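Long-range contacts in Rho guanine nucleotide exchange factor 12 (Homo sapiens, PDB 1TXD), which acts as a guanine nucleotide exchange factor for the small GTPase RhoA, through the DH/PH domain pair that makes up this chain: residues V28-F33 against S96-I101; K176-L181 against H203-L208. The protein carries 1 engineered substitution. One frame throughout, in Å; residues are numbered along the deposited sequence.

Contact 1: V28-F33 against S96-I101; sequences VINELF and SVIDQI
The long helix 20-57 of the DH domain meets the loop that joins helix 72-90 to helix 102-109 through a small aliphatic and aromatic cluster: Ile29 and Phe33, one turn apart on the helix, face Ile98 and Ile101 of the loop. Ile29 serves both loop residues with different branches. Its CD1 lies 4.1 Å from Ile98 CG2, while its CG2 methyl reaches Ile101 CD1 at 4.0 Å. The first torsion of Ile29 (chi1 -74°) sets CG1 anti to the carbonyl carbon and CG2 anti to the backbone N, which aims the longer branch at Ile98 and the methyl at Ile101. In both pairs the isoleucine chains lie alongside one another, running opposite ways.

Ile101 meets Phe33 head-on from the loop side, its methyl CD1 arriving at the ring edge, near the ring plane, 3.8 Å from Phe33 CZ and equally near CE1. Within the helix, Ile29 CG2 sits 3.6 Å above one face of the same ring, offset toward its rim, so this single methyl touches both the phenyl group and Ile101. At the border, ND2 of Asn30 passes Ile98 CD1 at 4.1 Å without a polar partner there; that amide instead donates to the carbonyl of Gln26, one turn back.

No hydrogen bond joins the two segments themselves. The loop is nonetheless tied to the preceding turn of the helix, where Gln26 NE2 binds the carbonyl of Ile98 and Arg25 NH2 that of Asp99. Ile101, at the N-cap position of helix 102-109, turns its side chain toward helix 20-57, so that the loop is anchored by buried apolar side chains to the helical bundle that defines the DH fold.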
ATOM      1  N   VAL A  28     -22.842   7.024  18.383  1.00 23.24           N
ATOM      2  CA  VAL A  28     -22.072   6.430  17.313  1.00 23.22           C
ATOM      3  C   VAL A  28     -22.118   7.238  16.004  1.00 24.61           C
ATOM      4  O   VAL A  28     -21.136   7.229  15.264  1.00 26.65           O
ATOM      5  CB  VAL A  28     -22.423   4.952  17.060  1.00 23.17           C
ATOM      6  CG1 VAL A  28     -22.129   4.118  18.284  1.00 23.28           C
ATOM      7  CG2 VAL A  28     -23.855   4.780  16.606  1.00 22.57           C
ATOM      8  N   ILE A  29     -23.206   7.952  15.714  1.00 23.89           N
ATOM      9  CA  ILE A  29     -23.179   8.877  14.593  1.00 24.87           C
ATOM     10  C   ILE A  29     -22.177   9.987  14.909  1.00 26.34           C
ATOM     11  O   ILE A  29     -21.491  10.508  14.029  1.00 26.92           O
ATOM     12  CB  ILE A  29     -24.558   9.507  14.301  1.00 23.65           C
ATOM     13  CG1 ILE A  29     -25.476   8.498  13.639  1.00 23.22           C
ATOM     14  CG2 ILE A  29     -24.419  10.691  13.348  1.00 23.57           C
ATOM     15  CD1 ILE A  29     -26.931   8.932  13.622  1.00 23.05           C
ATOM     16  N   ASN A  30     -22.115  10.368  16.168  1.00 26.88           N
ATOM     17  CA  ASN A  30     -21.236  11.446  16.568  1.00 27.61           C
ATOM     18  C   ASN A  30     -19.765  11.066  16.566  1.00 26.10           C
ATOM     19  O   ASN A  30     -18.917  11.936  16.392  1.00 24.32           O
ATOM     20  CB  ASN A  30     -21.620  11.967  17.936  1.00 28.01           C
ATOM     21  CG  ASN A  30     -22.549  13.095  17.833  1.00 32.01           C
ATOM     22  OD1 ASN A  30     -22.124  14.243  17.733  1.00 34.34           O
ATOM     23  ND2 ASN A  30     -23.862  12.794  17.835  1.00 36.16           N
ATOM     24  N   GLU A  31     -19.498   9.775  16.776  1.00 24.34           N
ATOM     25  CA  GLU A  31     -18.180   9.226  16.664  1.00 24.60           C
ATOM     26  C   GLU A  31     -17.681   9.333  15.210  1.00 23.76           C
ATOM     27  O   GLU A  31     -16.523   9.630  14.998  1.00 22.98           O
ATOM     28  CB  GLU A  31     -18.183   7.759  17.147  1.00 27.78           C
ATOM     29  CG  GLU A  31     -16.836   7.038  17.212  1.00 30.42           C
ATOM     30  CD  GLU A  31     -15.850   7.636  18.207  1.00 36.24           C
ATOM     31  OE1 GLU A  31     -16.061   8.807  18.644  1.00 40.12           O
ATOM     32  OE2 GLU A  31     -14.837   6.946  18.535  1.00 37.09           O
ATOM     33  N   LEU A  32     -18.557   9.072  14.240  1.00 21.31           N
ATOM     34  CA  LEU A  32     -18.216   9.137  12.856  1.00 21.73           C
ATOM     35  C   LEU A  32     -17.904  10.581  12.515  1.00 21.75           C
ATOM     36  O   LEU A  32     -16.827  10.858  11.961  1.00 19.66           O
ATOM     37  CB  LEU A  32     -19.339   8.610  11.967  1.00 22.19           C
ATOM     38  CG  LEU A  32     -19.260   9.035  10.493  1.00 22.97           C
ATOM     39  CD1 LEU A  32     -18.038   8.448   9.755  1.00 23.13           C
ATOM     40  CD2 LEU A  32     -20.511   8.650   9.821  1.00 22.95           C
ATOM     41  N   PHE A  33     -18.779  11.496  12.920  1.00 20.14           N
ATOM     42  CA  PHE A  33     -18.540  12.895  12.639  1.00 22.69           C
ATOM     43  C   PHE A  33     -17.262  13.413  13.303  1.00 23.01           C
ATOM     44  O   PHE A  33     -16.451  13.996  12.627  1.00 23.61           O
ATOM     45  CB  PHE A  33     -19.728  13.780  13.016  1.00 23.60           C
ATOM     46  CG  PHE A  33     -20.998  13.508  12.211  1.00 26.18           C
ATOM     47  CD1 PHE A  33     -21.132  12.391  11.388  1.00 27.30           C
ATOM     48  CD2 PHE A  33     -22.080  14.372  12.321  1.00 28.31           C
ATOM     49  CE1 PHE A  33     -22.333  12.144  10.693  1.00 28.64           C
ATOM     50  CE2 PHE A  33     -23.256  14.128  11.621  1.00 29.86           C
ATOM     51  CZ  PHE A  33     -23.367  13.016  10.803  1.00 28.66           C
ATOM     52  N   SER A  96     -29.924  19.349  17.784  1.00 42.98           N
ATOM     53  CA  SER A  96     -28.629  18.656  17.734  1.00 41.71           C
ATOM     54  C   SER A  96     -28.805  17.140  17.718  1.00 39.06           C
ATOM     55  O   SER A  96     -27.830  16.389  17.632  1.00 38.40           O
ATOM     56  CB  SER A  96     -27.697  19.085  18.864  1.00 42.05           C
ATOM     57  OG  SER A  96     -27.899  20.444  19.189  1.00 43.99           O
ATOM     58  N   VAL A  97     -30.062  16.707  17.767  1.00 36.26           N
ATOM     59  CA  VAL A  97     -30.425  15.322  17.554  1.00 34.29           C
ATOM     60  C   VAL A  97     -30.517  15.119  16.054  1.00 33.35           C
ATOM     61  O   VAL A  97     -31.188  15.870  15.358  1.00 32.78           O
ATOM     62  CB  VAL A  97     -31.762  14.993  18.202  1.00 33.00           C
ATOM     63  CG1 VAL A  97     -32.180  13.553  17.910  1.00 32.04           C
ATOM     64  CG2 VAL A  97     -31.670  15.242  19.672  1.00 33.55           C
ATOM     65  N   ILE A  98     -29.819  14.101  15.573  1.00 32.66           N
ATOM     66  CA  ILE A  98     -29.770  13.787  14.164  1.00 32.71           C
ATOM     67  C   ILE A  98     -30.854  12.767  13.938  1.00 31.86           C
ATOM     68  O   ILE A  98     -31.003  11.845  14.740  1.00 29.76           O
ATOM     69  CB  ILE A  98     -28.388  13.220  13.809  1.00 32.18           C
ATOM     70  CG1 ILE A  98     -27.349  14.346  13.821  1.00 34.74           C
ATOM     71  CG2 ILE A  98     -28.395  12.534  12.478  1.00 32.05           C
ATOM     72  CD1 ILE A  98     -26.387  14.238  14.966  1.00 35.67           C
ATOM     73  N   ASP A  99     -31.583  12.912  12.840  1.00 31.19           N
ATOM     74  CA  ASP A  99     -32.620  11.946  12.510  1.00 32.59           C
ATOM     75  C   ASP A  99     -32.031  10.911  11.565  1.00 30.73           C
ATOM     76  O   ASP A  99     -31.043  10.271  11.928  1.00 30.11           O
ATOM     77  CB  ASP A  99     -33.884  12.643  11.975  1.00 33.75           C
ATOM     78  CG  ASP A  99     -34.598  13.463  13.052  1.00 37.53           C
ATOM     79  OD1 ASP A  99     -34.789  12.949  14.197  1.00 39.58           O
ATOM     80  OD2 ASP A  99     -34.996  14.637  12.841  1.00 40.34           O
ATOM     81  N   GLN A 100     -32.581  10.799  10.357  1.00 28.32           N
ATOM     82  CA  GLN A 100     -32.240   9.750   9.407  1.00 28.45           C
ATOM     83  C   GLN A 100     -30.912  10.104   8.780  1.00 26.12           C
ATOM     84  O   GLN A 100     -30.669  11.271   8.533  1.00 25.71           O
ATOM     85  CB  GLN A 100     -33.277   9.669   8.277  1.00 30.57           C
ATOM     86  CG  GLN A 100     -34.737   9.739   8.710  1.00 34.29           C
ATOM     87  CD  GLN A 100     -35.081   8.625   9.688  1.00 38.31           C
ATOM     88  OE1 GLN A 100     -34.788   7.461   9.417  1.00 42.30           O
ATOM     89  NE2 GLN A 100     -35.665   8.974  10.829  1.00 40.30           N
ATOM     90  N   ILE A 101     -30.079   9.102   8.519  1.00 23.84           N
ATOM     91  CA  ILE A 101     -28.733   9.316   7.962  1.00 25.01           C
ATOM     92  C   ILE A 101     -28.302   8.322   6.869  1.00 24.44           C
ATOM     93  O   ILE A 101     -27.335   8.566   6.168  1.00 23.35           O
ATOM     94  CB  ILE A 101     -27.688   9.348   9.089  1.00 24.37           C
ATOM     95  CG1 ILE A 101     -26.587  10.325   8.747  1.00 25.55           C
ATOM     96  CG2 ILE A 101     -27.098   7.941   9.367  1.00 25.26           C
ATOM     97  CD1 ILE A 101     -25.339  10.081   9.481  1.00 26.51           C
TER

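Contact 2: K176-L181 against H203-L208; sequences KYPLLL and HCRQIL
Cys204 points its sulfur into the angle between Tyr177 and Leu181, two side chains a turn apart on the facing helix. Its SG lies 3.7 Å from Tyr177 CB and 3.9 Å from Leu181 CD2. The same sulfur stands 5.5 Å from the centroid of the tyrosine ring, 50° off the ring normal, an oblique sulfur-aromatic contact. Tyr177 thus offers the cysteine mainly the root of its side chain, while its far end leads away to a hydrogen bond between OH and Glu36.

Pro178, next to Tyr177, directs its ring at helix 191-230. Its CG is 4.3 Å from Cys204 CB and about as far from Leu208 CD2, one turn further along. With a small cysteine facing a compact proline, the backbones can come close: the CA atoms of Pro178 and Cys204 are 5.4 Å apart. The proline nitrogen, with no hydrogen to give to the turn before, probably underlies the kink here, where Leu179 N too makes only a weak bond, to the carbonyl of Lys176.

Arg205 closes the outer margin. Its chain, bent at chi3 (-126°), brings the guanidinium alongside the proline, with NE and NH2 each 4.0 Å from Pro178 CB. NH2 stays 3.8 Å from the carbonyl O of Pro178, tilted to it and without a hydrogen bond; its strong partner is Asp182 on the proline's helix, and NH1 pairs with Asp202.

The two segments run almost antiparallel (169°), their axes 8.4 Å apart. Phe109 of helix 102-109 covers Cys204 and Leu181 and meets the Tyr177 ring, Leu32 of helix 20-57 and Leu82 of helix 72-90 also touch that tyrosine, and Ile207 packs on helix 112-126.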
ATOM      1  N   LYS A 176     -11.277   2.331   9.208  1.00 24.63           N
ATOM      2  CA  LYS A 176     -12.234   2.693  10.258  1.00 25.16           C
ATOM      3  C   LYS A 176     -13.682   2.858   9.760  1.00 24.50           C
ATOM      4  O   LYS A 176     -14.634   2.560  10.467  1.00 25.00           O
ATOM      5  CB  LYS A 176     -11.772   3.994  10.960  1.00 26.61           C
ATOM      6  CG  LYS A 176     -10.480   3.900  11.806  1.00 26.05           C
ATOM      7  CD  LYS A 176     -10.642   2.957  12.984  1.00 30.69           C
ATOM      8  CE  LYS A 176      -9.310   2.580  13.665  1.00 33.52           C
ATOM      9  NZ  LYS A 176      -8.587   3.723  14.293  1.00 37.34           N
ATOM     10  N   TYR A 177     -13.877   3.308   8.530  1.00 23.63           N
ATOM     11  CA  TYR A 177     -15.247   3.557   8.066  1.00 23.54           C
ATOM     12  C   TYR A 177     -16.189   2.369   8.210  1.00 25.39           C
ATOM     13  O   TYR A 177     -17.313   2.537   8.684  1.00 25.92           O
ATOM     14  CB  TYR A 177     -15.252   4.067   6.633  1.00 22.55           C
ATOM     15  CG  TYR A 177     -14.772   5.477   6.510  1.00 20.61           C
ATOM     16  CD1 TYR A 177     -15.367   6.511   7.244  1.00 20.28           C
ATOM     17  CD2 TYR A 177     -13.760   5.810   5.639  1.00 19.92           C
ATOM     18  CE1 TYR A 177     -14.948   7.825   7.093  1.00 21.09           C
ATOM     19  CE2 TYR A 177     -13.335   7.132   5.512  1.00 18.09           C
ATOM     20  CZ  TYR A 177     -13.918   8.102   6.225  1.00 19.51           C
ATOM     21  OH  TYR A 177     -13.485   9.388   6.095  1.00 23.21           O
ATOM     22  N   PRO A 178     -15.758   1.160   7.856  1.00 25.21           N
ATOM     23  CA  PRO A 178     -16.673   0.026   7.939  1.00 24.59           C
ATOM     24  C   PRO A 178     -17.220  -0.211   9.346  1.00 26.88           C
ATOM     25  O   PRO A 178     -18.398  -0.543   9.494  1.00 25.85           O
ATOM     26  CB  PRO A 178     -15.823  -1.157   7.496  1.00 23.99           C
ATOM     27  CG  PRO A 178     -14.752  -0.609   6.719  1.00 24.67           C
ATOM     28  CD  PRO A 178     -14.447   0.770   7.317  1.00 24.59           C
ATOM     29  N   LEU A 179     -16.371  -0.045  10.353  1.00 27.80           N
ATOM     30  CA  LEU A 179     -16.719  -0.366  11.727  1.00 28.97           C
ATOM     31  C   LEU A 179     -17.647   0.730  12.268  1.00 28.04           C
ATOM     32  O   LEU A 179     -18.676   0.458  12.888  1.00 28.58           O
ATOM     33  CB  LEU A 179     -15.436  -0.465  12.563  1.00 30.52           C
ATOM     34  CG  LEU A 179     -14.266  -1.294  11.982  1.00 32.78           C
ATOM     35  CD1 LEU A 179     -12.898  -0.992  12.681  1.00 33.26           C
ATOM     36  CD2 LEU A 179     -14.649  -2.812  12.047  1.00 32.88           C
ATOM     37  N   LEU A 180     -17.298   1.968  11.982  1.00 27.09           N
ATOM     38  CA  LEU A 180     -18.141   3.103  12.337  1.00 26.83           C
ATOM     39  C   LEU A 180     -19.568   2.979  11.801  1.00 25.70           C
ATOM     40  O   LEU A 180     -20.520   3.235  12.531  1.00 25.50           O
ATOM     41  CB  LEU A 180     -17.522   4.387  11.838  1.00 26.26           C
ATOM     42  CG  LEU A 180     -16.215   4.785  12.519  1.00 28.82           C
ATOM     43  CD1 LEU A 180     -15.420   5.761  11.664  1.00 26.80           C
ATOM     44  CD2 LEU A 180     -16.455   5.370  13.912  1.00 28.76           C
ATOM     45  N   LEU A 181     -19.706   2.558  10.542  1.00 23.87           N
ATOM     46  CA  LEU A 181     -21.011   2.404   9.914  1.00 22.54           C
ATOM     47  C   LEU A 181     -21.740   1.159  10.441  1.00 22.82           C
ATOM     48  O   LEU A 181     -22.936   1.202  10.645  1.00 23.08           O
ATOM     49  CB  LEU A 181     -20.913   2.421   8.367  1.00 21.53           C
ATOM     50  CG  LEU A 181     -20.961   3.842   7.761  1.00 20.92           C
ATOM     51  CD1 LEU A 181     -19.737   4.579   8.116  1.00 21.49           C
ATOM     52  CD2 LEU A 181     -21.077   3.878   6.251  1.00 19.12           C
ATOM     53  N   HIS A 203     -20.288  -0.986   0.999  1.00 22.85           N
ATOM     54  CA  HIS A 203     -19.526  -0.126   0.089  1.00 22.46           C
ATOM     55  C   HIS A 203     -18.212   0.308   0.738  1.00 22.15           C
ATOM     56  O   HIS A 203     -17.165   0.238   0.097  1.00 21.19           O
ATOM     57  CB  HIS A 203     -20.330   1.091  -0.364  1.00 21.41           C
ATOM     58  CG  HIS A 203     -21.358   0.789  -1.418  1.00 24.01           C
ATOM     59  ND1 HIS A 203     -21.028   0.457  -2.719  1.00 24.22           N
ATOM     60  CD2 HIS A 203     -22.715   0.809  -1.372  1.00 25.84           C
ATOM     61  CE1 HIS A 203     -22.135   0.254  -3.416  1.00 24.06           C
ATOM     62  NE2 HIS A 203     -23.173   0.469  -2.626  1.00 26.13           N
ATOM     63  N   CYS A 204     -18.228   0.718   2.007  1.00 22.15           N
ATOM     64  CA  CYS A 204     -16.966   1.164   2.629  1.00 22.57           C
ATOM     65  C   CYS A 204     -15.974   0.001   2.612  1.00 22.26           C
ATOM     66  O   CYS A 204     -14.792   0.174   2.356  1.00 21.74           O
ATOM     67  CB  CYS A 204     -17.163   1.693   4.042  1.00 21.02           C
ATOM     68  SG  CYS A 204     -17.885   3.319   4.097  1.00 22.37           S
ATOM     69  N   ARG A 205     -16.483  -1.192   2.836  1.00 23.18           N
ATOM     70  CA  ARG A 205     -15.665  -2.393   2.748  1.00 24.62           C
ATOM     71  C   ARG A 205     -15.131  -2.611   1.345  1.00 24.31           C
ATOM     72  O   ARG A 205     -13.968  -2.910   1.203  1.00 24.28           O
ATOM     73  CB  ARG A 205     -16.444  -3.621   3.229  1.00 26.04           C
ATOM     74  CG  ARG A 205     -15.922  -4.160   4.553  1.00 28.42           C
ATOM     75  CD  ARG A 205     -16.751  -5.280   5.150  1.00 31.78           C
ATOM     76  NE  ARG A 205     -17.079  -4.837   6.490  1.00 34.69           N
ATOM     77  CZ  ARG A 205     -18.286  -4.526   6.930  1.00 33.01           C
ATOM     78  NH1 ARG A 205     -19.384  -4.657   6.186  1.00 34.99           N
ATOM     79  NH2 ARG A 205     -18.384  -4.093   8.153  1.00 31.33           N
ATOM     80  N   GLN A 206     -15.972  -2.454   0.318  1.00 24.94           N
ATOM     81  CA  GLN A 206     -15.515  -2.493  -1.086  1.00 25.80           C
ATOM     82  C   GLN A 206     -14.396  -1.473  -1.369  1.00 23.83           C
ATOM     83  O   GLN A 206     -13.430  -1.805  -2.006  1.00 24.48           O
ATOM     84  CB  GLN A 206     -16.665  -2.198  -2.053  1.00 27.41           C
ATOM     85  CG  GLN A 206     -17.526  -3.397  -2.473  1.00 32.17           C
ATOM     86  CD  GLN A 206     -18.568  -3.007  -3.534  1.00 33.99           C
ATOM     87  OE1 GLN A 206     -19.750  -3.339  -3.388  1.00 39.43           O
ATOM     88  NE2 GLN A 206     -18.140  -2.260  -4.567  1.00 35.24           N
ATOM     89  N   ILE A 207     -14.579  -0.236  -0.927  1.00 21.96           N
ATOM     90  CA  ILE A 207     -13.583   0.827  -1.065  1.00 23.24           C
ATOM     91  C   ILE A 207     -12.251   0.435  -0.420  1.00 23.37           C
ATOM     92  O   ILE A 207     -11.193   0.593  -1.010  1.00 24.52           O
ATOM     93  CB  ILE A 207     -14.082   2.109  -0.411  1.00 21.64           C
ATOM     94  CG1 ILE A 207     -15.172   2.753  -1.240  1.00 22.78           C
ATOM     95  CG2 ILE A 207     -12.965   3.073  -0.197  1.00 23.43           C
ATOM     96  CD1 ILE A 207     -15.896   3.952  -0.525  1.00 21.49           C
ATOM     97  N   LEU A 208     -12.320  -0.042   0.807  1.00 23.14           N
ATOM     98  CA  LEU A 208     -11.150  -0.462   1.518  1.00 23.74           C
ATOM     99  C   LEU A 208     -10.444  -1.559   0.734  1.00 25.30           C
ATOM    100  O   LEU A 208      -9.244  -1.454   0.537  1.00 25.84           O
ATOM    101  CB  LEU A 208     -11.517  -0.963   2.919  1.00 24.09           C
ATOM    102  CG  LEU A 208     -10.431  -1.630   3.748  1.00 24.03           C
ATOM    103  CD1 LEU A 208      -9.276  -0.689   3.988  1.00 22.90           C
ATOM    104  CD2 LEU A 208     -11.027  -2.235   5.106  1.00 26.28           C
TER

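Both contacts lie in the DH domain, on the same side of the chain's centre, with their own centres about 17 Å apart. They follow in series: contact 1 joins helix 20-57 to the loop before helix 102-109, and contact 2 then pairs helix 169-186 with helix 191-230. The helices 20-57 and 169-186 link them directly, since Leu32 CD1 lies 4.1 Å from Tyr177 CE1 and Glu31 CG lies 3.7 Å from Leu180 CD2. Early and late parts of the DH sequence are thus packed side by side in one helical bundle, the domain that in this family carries exchange activity, while helix 191-230 continues toward the PH domain.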